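Local coordinates for amidohydrolase family protein (PDB 4I6K) that probably hydrolyses 2-pyrone-4,6-dicarboxylic acid, as an amidohydrolase-family enzyme, and is caught here with citric acid bound in its pocket, at residues A45-D50 with Q74-G79; T80-M85 with G98-Q103; T30-F35 with S247-T252; F35-H40 with D50-V55. One frame throughout, in Å; residues are numbered along the deposited sequence.

Interaction 1: A45-D50 with Q74-G79; sequences ARYAPD and QPSFLG. With CIT (citric acid), chain B.
Tyr-47 and Ser-76, one from each segment, converge on a single carboxylate of citrate, so the ligand ties the two loops together. Both loops follow strands of the amidohydrolase barrel, 28-32 and 69-73, on the side where the ligand lies. Tyr-47 OH donates a hydrogen bond to O2, 2.8 Å away, and the backbone N of Ser-76 takes the other oxygen of that carboxylate, O1, in a fairly straight bond. The hydroxyl of Ser-76 also points at O2, but the modelled approach is implausibly short and its geometry doubtful. Arg-46 suits a second carboxylate: bent at chi3 (-85°), its chain brings the guanidinium round with its edge to the acid, NH2 reaching O6 at 2.8 Å while NH1 makes a weak bond to O5. A pocket so furnished would probably accept a polycarboxylate substrate much as it does citrate.

Behind the polar wall, Phe-77 fills the gap between the loops. Its ring turns an edge to the face of Tyr-47 in an offset edge-to-face pair, planes 67° apart. Ala-45 is small enough to let its CB sit 3.8 Å from Phe-77 CB. The two prolines, rigid and compact, lie on opposite faces of the phenyl ring: Pro-75 CB toward the rim of one, and over the centre of the other Pro-49 CD, 3.8 Å from the ring centroid in a CH-pi contact.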
loop_
_atom_site.group_PDB
_atom_site.type_symbol
_atom_site.label_atom_id
_atom_site.label_comp_id
_atom_site.label_asym_id
_atom_site.label_seq_id
_atom_site.Cartn_x
_atom_site.Cartn_y
_atom_site.Cartn_z
ATOM N N ALA A 45 -9.692 4.856 16.569
ATOM C CA ALA A 45 -9.066 5.462 15.383
ATOM C C ALA A 45 -8.013 6.501 15.779
ATOM O O ALA A 45 -8.236 7.301 16.695
ATOM C CB ALA A 45 -10.111 6.092 14.489
ATOM N N ARG A 46 -6.860 6.467 15.113
ATOM C CA ARG A 46 -5.812 7.468 15.345
ATOM C C ARG A 46 -6.314 8.840 14.909
ATOM O O ARG A 46 -5.867 9.866 15.420
ATOM C CB ARG A 46 -4.533 7.128 14.565
ATOM C CG ARG A 46 -3.646 6.065 15.196
ATOM C CD ARG A 46 -2.362 5.813 14.364
ATOM N NE ARG A 46 -2.555 4.852 13.269
ATOM C CZ ARG A 46 -2.440 5.148 11.973
ATOM N NH1 ARG A 46 -2.130 6.379 11.591
ATOM N NH2 ARG A 46 -2.634 4.212 11.053
ATOM N N TYR A 47 -7.223 8.842 13.939
ATOM C CA TYR A 47 -7.810 10.062 13.418
ATOM C C TYR A 47 -9.086 9.743 12.674
ATOM O O TYR A 47 -9.355 8.584 12.337
ATOM C CB TYR A 47 -6.842 10.793 12.488
ATOM C CG TYR A 47 -6.575 10.079 11.186
ATOM C CD1 TYR A 47 -7.183 10.488 10.004
ATOM C CD2 TYR A 47 -5.706 8.995 11.138
ATOM C CE1 TYR A 47 -6.936 9.833 8.813
ATOM C CE2 TYR A 47 -5.452 8.331 9.959
ATOM C CZ TYR A 47 -6.067 8.750 8.799
ATOM O OH TYR A 47 -5.801 8.076 7.626
ATOM N N ALA A 48 -9.877 10.780 12.425
ATOM C CA ALA A 48 -11.172 10.627 11.768
ATOM C C ALA A 48 -11.386 11.810 10.854
ATOM O O ALA A 48 -11.795 12.873 11.310
ATOM C CB ALA A 48 -12.290 10.547 12.793
ATOM N N PRO A 49 -11.101 11.628 9.557
ATOM C CA PRO A 49 -11.199 12.711 8.585
ATOM C C PRO A 49 -12.623 13.268 8.550
ATOM O O PRO A 49 -13.577 12.528 8.793
ATOM C CB PRO A 49 -10.861 12.025 7.257
ATOM C CG PRO A 49 -10.281 10.682 7.628
ATOM C CD PRO A 49 -10.877 10.319 8.920
ATOM N N ASP A 50 -12.761 14.552 8.240
ATOM C CA ASP A 50 -14.059 15.234 8.279
ATOM C C ASP A 50 -14.461 15.742 6.901
ATOM O O ASP A 50 -14.833 16.904 6.730
ATOM C CB ASP A 50 -13.988 16.412 9.254
ATOM C CG ASP A 50 -15.316 17.135 9.400
ATOM O OD1 ASP A 50 -16.377 16.485 9.249
ATOM O OD2 ASP A 50 -15.292 18.356 9.673
ATOM N N GLN A 74 -8.160 -0.481 2.210
ATOM C CA GLN A 74 -9.004 -0.245 3.386
ATOM C C GLN A 74 -8.276 0.620 4.409
ATOM O O GLN A 74 -7.164 0.292 4.812
ATOM C CB GLN A 74 -9.397 -1.582 4.035
ATOM C CG GLN A 74 -10.003 -1.464 5.449
ATOM C CD GLN A 74 -11.469 -1.097 5.405
ATOM O OE1 GLN A 74 -11.955 -0.626 4.386
ATOM N NE2 GLN A 74 -12.184 -1.324 6.498
ATOM N N PRO A 75 -8.913 1.722 4.849
ATOM C CA PRO A 75 -8.296 2.662 5.776
ATOM C C PRO A 75 -8.313 2.177 7.217
ATOM O O PRO A 75 -9.249 1.510 7.637
ATOM C CB PRO A 75 -9.164 3.918 5.643
ATOM C CG PRO A 75 -10.109 3.656 4.507
ATOM C CD PRO A 75 -10.226 2.188 4.384
ATOM N N SER A 76 -7.266 2.521 7.956
ATOM C CA SER A 76 -7.149 2.183 9.368
ATOM C C SER A 76 -8.383 2.555 10.184
ATOM O O SER A 76 -8.870 1.755 10.984
ATOM C CB SER A 76 -5.933 2.886 9.973
ATOM O OG SER A 76 -6.006 4.281 9.735
ATOM N N PHE A 77 -8.893 3.766 9.987
ATOM C CA PHE A 77 -9.993 4.254 10.820
ATOM C C PHE A 77 -11.317 3.576 10.539
ATOM O O PHE A 77 -12.279 3.768 11.284
ATOM C CB PHE A 77 -10.145 5.771 10.705
ATOM C CG PHE A 77 -10.235 6.259 9.303
ATOM C CD1 PHE A 77 -11.460 6.283 8.644
ATOM C CD2 PHE A 77 -9.096 6.697 8.636
ATOM C CE1 PHE A 77 -11.556 6.742 7.337
ATOM C CE2 PHE A 77 -9.176 7.145 7.335
ATOM C CZ PHE A 77 -10.404 7.167 6.679
ATOM N N LEU A 78 -11.366 2.774 9.475
ATOM C CA LEU A 78 -12.584 2.023 9.154
ATOM C C LEU A 78 -12.557 0.570 9.614
ATOM O O LEU A 78 -13.497 -0.175 9.333
ATOM C CB LEU A 78 -12.915 2.102 7.667
ATOM C CG LEU A 78 -13.341 3.499 7.211
ATOM C CD1 LEU A 78 -13.623 3.470 5.728
ATOM C CD2 LEU A 78 -14.561 3.981 7.992
ATOM N N GLY A 79 -11.493 0.171 10.313
ATOM C CA GLY A 79 -11.435 -1.167 10.911
ATOM C C GLY A 79 -11.611 -2.286 9.898
ATOM O O GLY A 79 -11.044 -2.238 8.805
HETATM C C1 CIT B . -4.887 4.781 6.681
HETATM O O1 CIT B . -5.027 3.546 6.500
HETATM O O2 CIT B . -5.431 5.334 7.659
HETATM C C2 CIT B . -4.033 5.612 5.761
HETATM C C3 CIT B . -2.587 5.346 6.149
HETATM O O7 CIT B . -2.293 3.983 5.730
HETATM C C4 CIT B . -1.690 6.279 5.383
HETATM C C5 CIT B . -2.029 5.896 3.975
HETATM O O3 CIT B . -1.711 4.763 3.534
HETATM O O4 CIT B . -2.653 6.714 3.272
HETATM C C6 CIT B . -2.345 5.508 7.649
HETATM O O5 CIT B . -2.315 6.635 8.205
HETATM O O6 CIT B . -2.154 4.481 8.345
#

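Interaction 2: T80-M85 with G98-Q103; sequences TNNQAM and GIAVVQ
Two hydrogen bonds join the side-chain amide of Asn-82 to the backbone of Val-101, and they are the polar core of this contact. OD1 accepts from Val-101 N at 2.9 Å, and ND2 donates to Val-101 O at 2.7 Å, both nearly straight at the hydrogen. Asparagine suits the place because one flat group offers an acceptor and a donor side by side, matching the N-H and C=O of a single extended residue. With CG beside its backbone N (chi1 -65°), the amide is carried across to the chain leaving strand 96-100. Gln-74 packs against this amide.

A weaker polar contact adds to the pair: the CA-H of Thr-80 approaches the same carbonyl, CA lying 3.4 Å from Val-101 O. Within its own segment, Asn-81 OD1 accepts from Gln-83 N, an Asx turn that shapes the chain entering helix 83-91.

The apolar contacts lie on both sides of the amide. Toward the helix, Met-85 extends through chi1 and chi2 and bends only at chi3 (62°), which brings CE against the backbone of Ile-99 and 4.2 Å from Ala-100 CB. Gly-98 leaves room for the sulfur, with SD 4.0 Å from its CA. At the other end, the methyl CG2 of Thr-80 rests over the backbone at Val-102 and Gln-103.

Strand 69-73, helix 83-91 and strand 96-100 form a beta-alpha-beta unit; the chain just before its helix is fastened to the chain just after its second strand, within the parallel beta/alpha barrel of the amidohydrolases.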
loop_
_atom_site.group_PDB
_atom_site.type_symbol
_atom_site.label_atom_id
_atom_site.label_comp_id
_atom_site.label_asym_id
_atom_site.label_seq_id
_atom_site.Cartn_x
_atom_site.Cartn_y
_atom_site.Cartn_z
ATOM N N THR A 80 -12.398 -3.300 10.253
ATOM C CA THR A 80 -12.579 -4.448 9.385
ATOM C C THR A 80 -13.902 -4.376 8.643
ATOM O O THR A 80 -14.333 -5.359 8.056
ATOM C CB THR A 80 -12.535 -5.765 10.149
ATOM O OG1 THR A 80 -13.663 -5.836 11.032
ATOM C CG2 THR A 80 -11.220 -5.894 10.949
ATOM N N ASN A 81 -14.548 -3.215 8.669
ATOM C CA ASN A 81 -15.727 -3.004 7.834
ATOM C C ASN A 81 -15.299 -2.501 6.474
ATOM O O ASN A 81 -15.013 -1.323 6.322
ATOM C CB ASN A 81 -16.676 -1.996 8.468
ATOM C CG ASN A 81 -17.971 -1.861 7.693
ATOM O OD1 ASN A 81 -18.052 -2.248 6.524
ATOM N ND2 ASN A 81 -18.998 -1.316 8.342
ATOM N N ASN A 82 -15.235 -3.401 5.497
ATOM C CA ASN A 82 -14.715 -3.069 4.170
ATOM C C ASN A 82 -15.783 -2.574 3.187
ATOM O O ASN A 82 -15.516 -2.383 2.001
ATOM C CB ASN A 82 -13.982 -4.274 3.588
ATOM C CG ASN A 82 -12.737 -4.641 4.386
ATOM O OD1 ASN A 82 -11.703 -3.982 4.278
ATOM N ND2 ASN A 82 -12.832 -5.700 5.183
ATOM N N GLN A 83 -16.981 -2.299 3.663
ATOM C CA GLN A 83 -18.087 -1.980 2.773
ATOM C C GLN A 83 -17.958 -0.754 1.882
ATOM O O GLN A 83 -18.334 -0.806 0.727
ATOM C CB GLN A 83 -19.381 -1.868 3.566
ATOM C CG GLN A 83 -20.044 -3.188 3.797
ATOM C CD GLN A 83 -20.437 -3.858 2.517
ATOM O OE1 GLN A 83 -21.037 -3.250 1.645
ATOM N NE2 GLN A 83 -20.105 -5.123 2.398
ATOM N N ALA A 84 -17.444 0.349 2.397
ATOM C CA ALA A 84 -17.278 1.528 1.534
ATOM C C ALA A 84 -16.423 1.197 0.310
ATOM O O ALA A 84 -16.796 1.501 -0.825
ATOM C CB ALA A 84 -16.676 2.679 2.305
ATOM N N MET A 85 -15.277 0.565 0.556
ATOM C CA MET A 85 -14.386 0.123 -0.511
ATOM C C MET A 85 -15.037 -0.895 -1.457
ATOM O O MET A 85 -14.882 -0.813 -2.682
ATOM C CB MET A 85 -13.108 -0.481 0.080
ATOM C CG MET A 85 -12.127 -0.944 -0.978
ATOM S SD MET A 85 -10.617 -1.621 -0.287
ATOM C CE MET A 85 -11.272 -3.010 0.625
ATOM N N GLY A 98 -9.187 -4.006 -4.823
ATOM C CA GLY A 98 -9.071 -3.593 -3.437
ATOM C C GLY A 98 -8.192 -4.450 -2.530
ATOM O O GLY A 98 -7.910 -5.616 -2.818
ATOM N N ILE A 99 -7.749 -3.841 -1.434
ATOM C CA ILE A 99 -7.028 -4.539 -0.374
ATOM C C ILE A 99 -7.870 -4.365 0.872
ATOM O O ILE A 99 -8.115 -3.245 1.299
ATOM C CB ILE A 99 -5.627 -3.918 -0.120
ATOM C CG1 ILE A 99 -4.751 -4.023 -1.367
ATOM C CG2 ILE A 99 -4.937 -4.562 1.101
ATOM C CD1 ILE A 99 -4.460 -5.428 -1.781
ATOM N N ALA A 100 -8.319 -5.470 1.446
ATOM C CA ALA A 100 -9.214 -5.420 2.593
ATOM C C ALA A 100 -8.437 -5.510 3.891
ATOM O O ALA A 100 -7.226 -5.775 3.895
ATOM C CB ALA A 100 -10.259 -6.560 2.523
ATOM N N VAL A 101 -9.150 -5.274 4.988
ATOM C CA VAL A 101 -8.638 -5.527 6.325
ATOM C C VAL A 101 -9.657 -6.433 6.997
ATOM O O VAL A 101 -10.861 -6.161 6.956
ATOM C CB VAL A 101 -8.452 -4.220 7.106
ATOM C CG1 VAL A 101 -8.000 -4.485 8.551
ATOM C CG2 VAL A 101 -7.437 -3.332 6.370
ATOM N N VAL A 102 -9.172 -7.528 7.576
ATOM C CA VAL A 102 -10.033 -8.553 8.152
ATOM C C VAL A 102 -9.399 -9.113 9.401
ATOM O O VAL A 102 -8.192 -9.060 9.552
ATOM C CB VAL A 102 -10.218 -9.727 7.179
ATOM C CG1 VAL A 102 -10.888 -9.264 5.895
ATOM C CG2 VAL A 102 -8.873 -10.349 6.878
ATOM N N GLN A 103 -10.221 -9.635 10.307
ATOM C CA GLN A 103 -9.745 -10.407 11.457
ATOM C C GLN A 103 -8.963 -11.609 10.948
ATOM O O GLN A 103 -9.395 -12.249 9.995
ATOM C CB GLN A 103 -10.943 -10.922 12.258
ATOM C CG GLN A 103 -11.846 -9.838 12.808
ATOM C CD GLN A 103 -11.172 -9.050 13.911
ATOM O OE1 GLN A 103 -9.953 -9.103 14.066
ATOM N NE2 GLN A 103 -11.963 -8.318 14.688
#

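Interaction 3: T30-F35 with S247-T252; sequences THAHVF and SDWPHT
Pro-250 and the indole of Trp-249 form a knob against which the chain from Ala-32 to Phe-35 is moulded. The peptide before Pro-250 is cis, and the proline folds back so that its CB lies over the centre of one face of its neighbour's indole. The far rim of that indole fits beneath the 30-35 chain: CZ3 comes 3.3 Å from His-33 O, while Ala-32 CB and Val-34 CG1 meet its edge. A methyl and a branched valine suit this rim, the one small, the other broad. Beyond it, Pro-250 CG presses 3.8 Å from Phe-35 CE2, and Thr-252 CG2 reaches the same corner of the phenyl ring.

Backbone bonds hold the outline in place. His-33 N donates to Trp-249 O at 2.9 Å, and Asp-248 N makes a weak, bent bond to His-31 O. Here the loop after strand 243-244 returns to strand 28-32, so the last and first strands of the amidohydrolase beta/alpha barrel are drawn together beside the pocket. An ST turn, with Ser-247 OG accepting from Trp-249 N, helps curve that loop.

On the pocket side, the His-31 ring and the Asp-248 carboxylate lie side by side, their planes 28° apart, with His-31 CD2 3.2 Å from Asp-248 OD2. Both are anti to their backbone nitrogens (chi1 -153° and -170°), which sends them the same way. The edge of the His-33 ring faces OD2, NE2 4.0 Å from it, the ring nearly perpendicular to the carboxylate. Citrate bonds to His-31 NE2, and weakly to His-33 NE2; Lys-210 holds His-31 ND1, Val-73 O receives His-33 ND1, and Arg-216 and Tyr-215 grip Asp-248 OD1.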
loop_
_atom_site.group_PDB
_atom_site.type_symbol
_atom_site.label_atom_id
_atom_site.label_comp_id
_atom_site.label_asym_id
_atom_site.label_seq_id
_atom_site.Cartn_x
_atom_site.Cartn_y
_atom_site.Cartn_z
ATOM N N THR A 30 -1.747 2.601 -7.415
ATOM C CA THR A 30 -1.953 1.422 -6.568
ATOM C C THR A 30 -2.242 1.708 -5.096
ATOM O O THR A 30 -2.193 0.798 -4.270
ATOM C CB THR A 30 -0.768 0.435 -6.663
ATOM O OG1 THR A 30 0.382 0.980 -6.003
ATOM C CG2 THR A 30 -0.429 0.152 -8.122
ATOM N N HIS A 31 -2.551 2.955 -4.760
ATOM C CA HIS A 31 -2.792 3.281 -3.368
ATOM C C HIS A 31 -3.612 4.549 -3.173
ATOM O O HIS A 31 -3.076 5.660 -3.151
ATOM C CB HIS A 31 -1.465 3.398 -2.622
ATOM C CG HIS A 31 -1.570 3.099 -1.160
ATOM N ND1 HIS A 31 -1.278 1.857 -0.635
ATOM C CD2 HIS A 31 -1.942 3.875 -0.112
ATOM C CE1 HIS A 31 -1.458 1.885 0.676
ATOM N NE2 HIS A 31 -1.863 3.095 1.018
ATOM N N ALA A 32 -4.921 4.376 -3.031
ATOM C CA ALA A 32 -5.793 5.467 -2.628
ATOM C C ALA A 32 -6.855 4.910 -1.695
ATOM O O ALA A 32 -6.987 3.680 -1.545
ATOM C CB ALA A 32 -6.427 6.124 -3.848
ATOM N N HIS A 33 -7.611 5.806 -1.064
ATOM C CA HIS A 33 -8.671 5.390 -0.154
ATOM C C HIS A 33 -9.935 6.167 -0.472
ATOM O O HIS A 33 -9.867 7.346 -0.779
ATOM C CB HIS A 33 -8.281 5.663 1.298
ATOM C CG HIS A 33 -6.936 5.132 1.691
ATOM N ND1 HIS A 33 -6.735 3.826 2.084
ATOM C CD2 HIS A 33 -5.732 5.745 1.804
ATOM C CE1 HIS A 33 -5.465 3.653 2.409
ATOM N NE2 HIS A 33 -4.833 4.799 2.243
ATOM N N VAL A 34 -11.087 5.507 -0.441
ATOM C CA VAL A 34 -12.348 6.237 -0.460
ATOM C C VAL A 34 -12.987 6.069 0.892
ATOM O O VAL A 34 -12.760 5.067 1.571
ATOM C CB VAL A 34 -13.347 5.722 -1.513
ATOM C CG1 VAL A 34 -12.859 6.041 -2.914
ATOM C CG2 VAL A 34 -13.587 4.234 -1.336
ATOM N N PHE A 35 -13.773 7.062 1.289
ATOM C CA PHE A 35 -14.547 7.003 2.529
ATOM C C PHE A 35 -15.459 8.231 2.610
ATOM O O PHE A 35 -15.292 9.204 1.854
ATOM C CB PHE A 35 -13.631 6.930 3.759
ATOM C CG PHE A 35 -12.672 8.073 3.850
ATOM C CD1 PHE A 35 -13.100 9.316 4.295
ATOM C CD2 PHE A 35 -11.347 7.923 3.453
ATOM C CE1 PHE A 35 -12.224 10.393 4.366
ATOM C CE2 PHE A 35 -10.455 9.000 3.522
ATOM C CZ PHE A 35 -10.895 10.232 3.978
ATOM N N SER A 247 -0.717 7.289 -5.450
ATOM C CA SER A 247 -0.967 8.670 -5.070
ATOM C C SER A 247 -1.080 8.806 -3.548
ATOM O O SER A 247 -0.751 9.852 -2.986
ATOM C CB SER A 247 -2.266 9.177 -5.722
ATOM O OG SER A 247 -3.425 8.631 -5.080
ATOM N N ASP A 248 -1.554 7.751 -2.894
ATOM C CA ASP A 248 -2.003 7.846 -1.510
ATOM C C ASP A 248 -2.998 8.988 -1.322
ATOM O O ASP A 248 -3.063 9.600 -0.256
ATOM C CB ASP A 248 -0.808 8.032 -0.571
ATOM C CG ASP A 248 -1.189 7.891 0.890
ATOM O OD1 ASP A 248 -1.165 8.909 1.613
ATOM O OD2 ASP A 248 -1.510 6.761 1.316
ATOM N N TRP A 249 -3.773 9.267 -2.365
ATOM C CA TRP A 249 -4.967 10.102 -2.240
ATOM C C TRP A 249 -5.972 9.484 -1.235
ATOM O O TRP A 249 -6.141 8.262 -1.185
ATOM C CB TRP A 249 -5.606 10.287 -3.619
ATOM C CG TRP A 249 -6.785 11.193 -3.608
ATOM C CD1 TRP A 249 -6.780 12.552 -3.741
ATOM C CD2 TRP A 249 -8.163 10.807 -3.448
ATOM N NE1 TRP A 249 -8.066 13.034 -3.690
ATOM C CE2 TRP A 249 -8.933 11.985 -3.505
ATOM C CE3 TRP A 249 -8.812 9.582 -3.263
ATOM C CZ2 TRP A 249 -10.325 11.972 -3.378
ATOM C CZ3 TRP A 249 -10.194 9.571 -3.140
ATOM C CH2 TRP A 249 -10.934 10.757 -3.192
ATOM N N PRO A 250 -6.659 10.322 -0.435
ATOM C CA PRO A 250 -6.658 11.775 -0.443
ATOM C C PRO A 250 -5.677 12.366 0.557
ATOM O O PRO A 250 -5.966 13.412 1.137
ATOM C CB PRO A 250 -8.072 12.098 0.018
ATOM C CG PRO A 250 -8.331 11.029 1.070
ATOM C CD PRO A 250 -7.559 9.795 0.610
ATOM N N HIS A 251 -4.553 11.689 0.783
ATOM C CA HIS A 251 -3.419 12.270 1.526
ATOM C C HIS A 251 -3.810 12.713 2.910
ATOM O O HIS A 251 -3.618 13.881 3.264
ATOM C CB HIS A 251 -2.818 13.457 0.756
ATOM C CG HIS A 251 -2.778 13.238 -0.725
ATOM N ND1 HIS A 251 -3.554 13.958 -1.609
ATOM C CD2 HIS A 251 -2.100 12.333 -1.472
ATOM C CE1 HIS A 251 -3.337 13.524 -2.839
ATOM N NE2 HIS A 251 -2.461 12.536 -2.782
ATOM N N THR A 252 -4.353 11.776 3.689
ATOM C CA THR A 252 -4.903 12.074 5.022
ATOM C C THR A 252 -3.892 12.707 5.972
ATOM O O THR A 252 -2.731 12.284 6.026
ATOM C CB THR A 252 -5.468 10.805 5.717
ATOM O OG1 THR A 252 -4.551 9.704 5.563
ATOM C CG2 THR A 252 -6.849 10.442 5.146
#

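Interaction 4: F35-H40 with D50-V55; sequences FSTQDH and DYEATV
Paired backbone bonds between Phe-35 and Ala-53 anchor the contact: Ala-53 N donates to Phe-35 O at 2.7 Å, and Phe-35 N to Ala-53 O at 2.9 Å.

Next along the chain, Glu-52 turns its carboxylate to Thr-37. Thr-37 OG1 donates to the syn lone pair of Glu-52 OE1, 2.9 Å away; the bent glutamate chain that brings the acid there is modelled in a strained conformation whose details are uncertain. The other oxygen lies near Thr-37 N as well, but its position in the model is doubtful. A long acid suits this exposed edge, since it can span from its own strand-like chain to a hydroxyl on the next.

Phe-35 and Ala-53 form a single antiparallel hydrogen-bonded pair, not an extended ladder, within the long excursion between strand 28-32 and helix 55-64 of the amidohydrolase barrel. Past it the first segment reverses in a type I beta turn, Ser-36 to Asp-39, with Ser-36 OG accepting from Gln-38 N in an ST turn and Ser-36 N held by Asp-39 OD1.

Beside the pair, the small methyl of Ala-53 fits under the Phe-35 ring: CB stands 3.8 Å from the centroid, a CH-pi contact over the face. The Tyr-51 ring meets that ring obliquely, planes 58° apart, and Phe-35 CZ comes 3.8 Å from Tyr-51 CE1. Tyr-51 OH lies at the edge of the phenyl ring and bonds outward to Glu-255.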
loop_
_atom_site.group_PDB
_atom_site.type_symbol
_atom_site.label_atom_id
_atom_site.label_comp_id
_atom_site.label_asym_id
_atom_site.label_seq_id
_atom_site.Cartn_x
_atom_site.Cartn_y
_atom_site.Cartn_z
ATOM N N PHE A 35 -13.773 7.062 1.289
ATOM C CA PHE A 35 -14.547 7.003 2.529
ATOM C C PHE A 35 -15.459 8.231 2.610
ATOM O O PHE A 35 -15.292 9.204 1.854
ATOM C CB PHE A 35 -13.631 6.930 3.759
ATOM C CG PHE A 35 -12.672 8.073 3.850
ATOM C CD1 PHE A 35 -13.100 9.316 4.295
ATOM C CD2 PHE A 35 -11.347 7.923 3.453
ATOM C CE1 PHE A 35 -12.224 10.393 4.366
ATOM C CE2 PHE A 35 -10.455 9.000 3.522
ATOM C CZ PHE A 35 -10.895 10.232 3.978
ATOM N N SER A 36 -16.419 8.163 3.529
ATOM C CA SER A 36 -17.426 9.200 3.708
ATOM C C SER A 36 -17.662 9.403 5.187
ATOM O O SER A 36 -17.316 8.546 5.988
ATOM C CB SER A 36 -18.739 8.770 3.075
ATOM O OG SER A 36 -19.804 9.037 3.970
ATOM N N THR A 37 -18.281 10.519 5.558
ATOM C CA THR A 37 -18.506 10.784 6.971
ATOM C C THR A 37 -19.669 9.953 7.478
ATOM O O THR A 37 -19.890 9.848 8.680
ATOM C CB THR A 37 -18.727 12.269 7.260
ATOM O OG1 THR A 37 -18.032 13.056 6.285
ATOM C CG2 THR A 37 -18.191 12.606 8.639
ATOM N N GLN A 38 -20.395 9.344 6.550
ATOM C CA GLN A 38 -21.456 8.403 6.887
ATOM C C GLN A 38 -20.889 7.068 7.377
ATOM O O GLN A 38 -21.519 6.363 8.163
ATOM C CB GLN A 38 -22.359 8.185 5.674
ATOM C CG GLN A 38 -23.060 9.456 5.215
ATOM C CD GLN A 38 -23.670 9.327 3.832
ATOM O OE1 GLN A 38 -22.985 8.977 2.865
ATOM N NE2 GLN A 38 -24.963 9.621 3.727
ATOM N N ASP A 39 -19.694 6.723 6.911
ATOM C CA ASP A 39 -19.011 5.512 7.371
ATOM C C ASP A 39 -18.636 5.628 8.849
ATOM O O ASP A 39 -18.320 6.712 9.326
ATOM C CB ASP A 39 -17.760 5.247 6.525
ATOM C CG ASP A 39 -18.072 5.144 5.046
ATOM O OD1 ASP A 39 -17.215 5.520 4.224
ATOM O OD2 ASP A 39 -19.186 4.701 4.706
ATOM N N HIS A 40 -18.678 4.508 9.565
ATOM C CA HIS A 40 -18.324 4.482 10.978
ATOM C C HIS A 40 -16.805 4.438 11.184
ATOM O O HIS A 40 -16.117 3.558 10.674
ATOM C CB HIS A 40 -19.011 3.297 11.673
ATOM C CG HIS A 40 -18.537 3.042 13.074
ATOM N ND1 HIS A 40 -18.790 3.907 14.119
ATOM C CD2 HIS A 40 -17.853 2.002 13.608
ATOM C CE1 HIS A 40 -18.271 3.417 15.232
ATOM N NE2 HIS A 40 -17.695 2.263 14.948
ATOM N N ASP A 50 -12.761 14.552 8.240
ATOM C CA ASP A 50 -14.059 15.234 8.279
ATOM C C ASP A 50 -14.461 15.742 6.901
ATOM O O ASP A 50 -14.833 16.904 6.730
ATOM C CB ASP A 50 -13.988 16.412 9.254
ATOM C CG ASP A 50 -15.316 17.135 9.400
ATOM O OD1 ASP A 50 -16.377 16.485 9.249
ATOM O OD2 ASP A 50 -15.292 18.356 9.673
ATOM N N TYR A 51 -14.362 14.876 5.905
ATOM C CA TYR A 51 -14.703 15.276 4.553
ATOM C C TYR A 51 -15.053 14.041 3.755
ATOM O O TYR A 51 -14.892 12.928 4.235
ATOM C CB TYR A 51 -13.554 16.053 3.893
ATOM C CG TYR A 51 -12.213 15.343 3.921
ATOM C CD1 TYR A 51 -11.820 14.518 2.875
ATOM C CD2 TYR A 51 -11.339 15.512 4.987
ATOM C CE1 TYR A 51 -10.596 13.866 2.894
ATOM C CE2 TYR A 51 -10.117 14.862 5.024
ATOM C CZ TYR A 51 -9.752 14.041 3.970
ATOM O OH TYR A 51 -8.541 13.397 3.996
ATOM N N GLU A 52 -15.550 14.251 2.540
ATOM C CA GLU A 52 -15.944 13.165 1.652
ATOM C C GLU A 52 -14.787 12.803 0.727
ATOM O O GLU A 52 -14.228 13.681 0.078
ATOM C CB GLU A 52 -17.143 13.613 0.810
ATOM C CG GLU A 52 -18.483 13.045 1.232
ATOM C CD GLU A 52 -18.583 12.780 2.714
ATOM O OE1 GLU A 52 -18.472 13.739 3.507
ATOM O OE2 GLU A 52 -18.786 11.601 3.083
ATOM N N ALA A 53 -14.422 11.521 0.671
ATOM C CA ALA A 53 -13.437 11.051 -0.315
ATOM C C ALA A 53 -14.072 10.001 -1.233
ATOM O O ALA A 53 -13.961 8.804 -0.972
ATOM C CB ALA A 53 -12.186 10.488 0.384
ATOM N N THR A 54 -14.734 10.457 -2.298
ATOM C CA THR A 54 -15.615 9.606 -3.107
ATOM C C THR A 54 -14.907 8.906 -4.259
ATOM O O THR A 54 -13.887 9.398 -4.770
ATOM C CB THR A 54 -16.767 10.423 -3.729
ATOM O OG1 THR A 54 -16.222 11.422 -4.600
ATOM C CG2 THR A 54 -17.586 11.097 -2.658
ATOM N N VAL A 55 -15.468 7.772 -4.690
ATOM C CA VAL A 55 -14.925 7.068 -5.847
ATOM C C VAL A 55 -14.958 8.036 -6.996
ATOM O O VAL A 55 -14.027 8.120 -7.806
ATOM C CB VAL A 55 -15.768 5.871 -6.250
ATOM C CG1 VAL A 55 -14.898 4.863 -6.999
ATOM C CG2 VAL A 55 -16.384 5.229 -5.042
#

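In the fold
From the N terminus, strand 28-32 runs into the first segment of interaction 3, whose partner comes 212 residues later; this contact closes nearly the whole barrel, and the other three nest inside its loop. Interaction 4 closes a short loop before helix 55-64. Interaction 1 crosses it: 45-50 starts within that loop, but its partner 74-79 lies beyond strand 69-73. Interaction 2 follows in series, closing the next beta-alpha-beta unit; Gln-74, in the second segment of interaction 1, packs against its Asn-82 and Val-101. Interaction 3 joins the first and last strands, interactions 1 and 2 link loops after neighbouring strands, and interaction 4 folds the first long loop on itself.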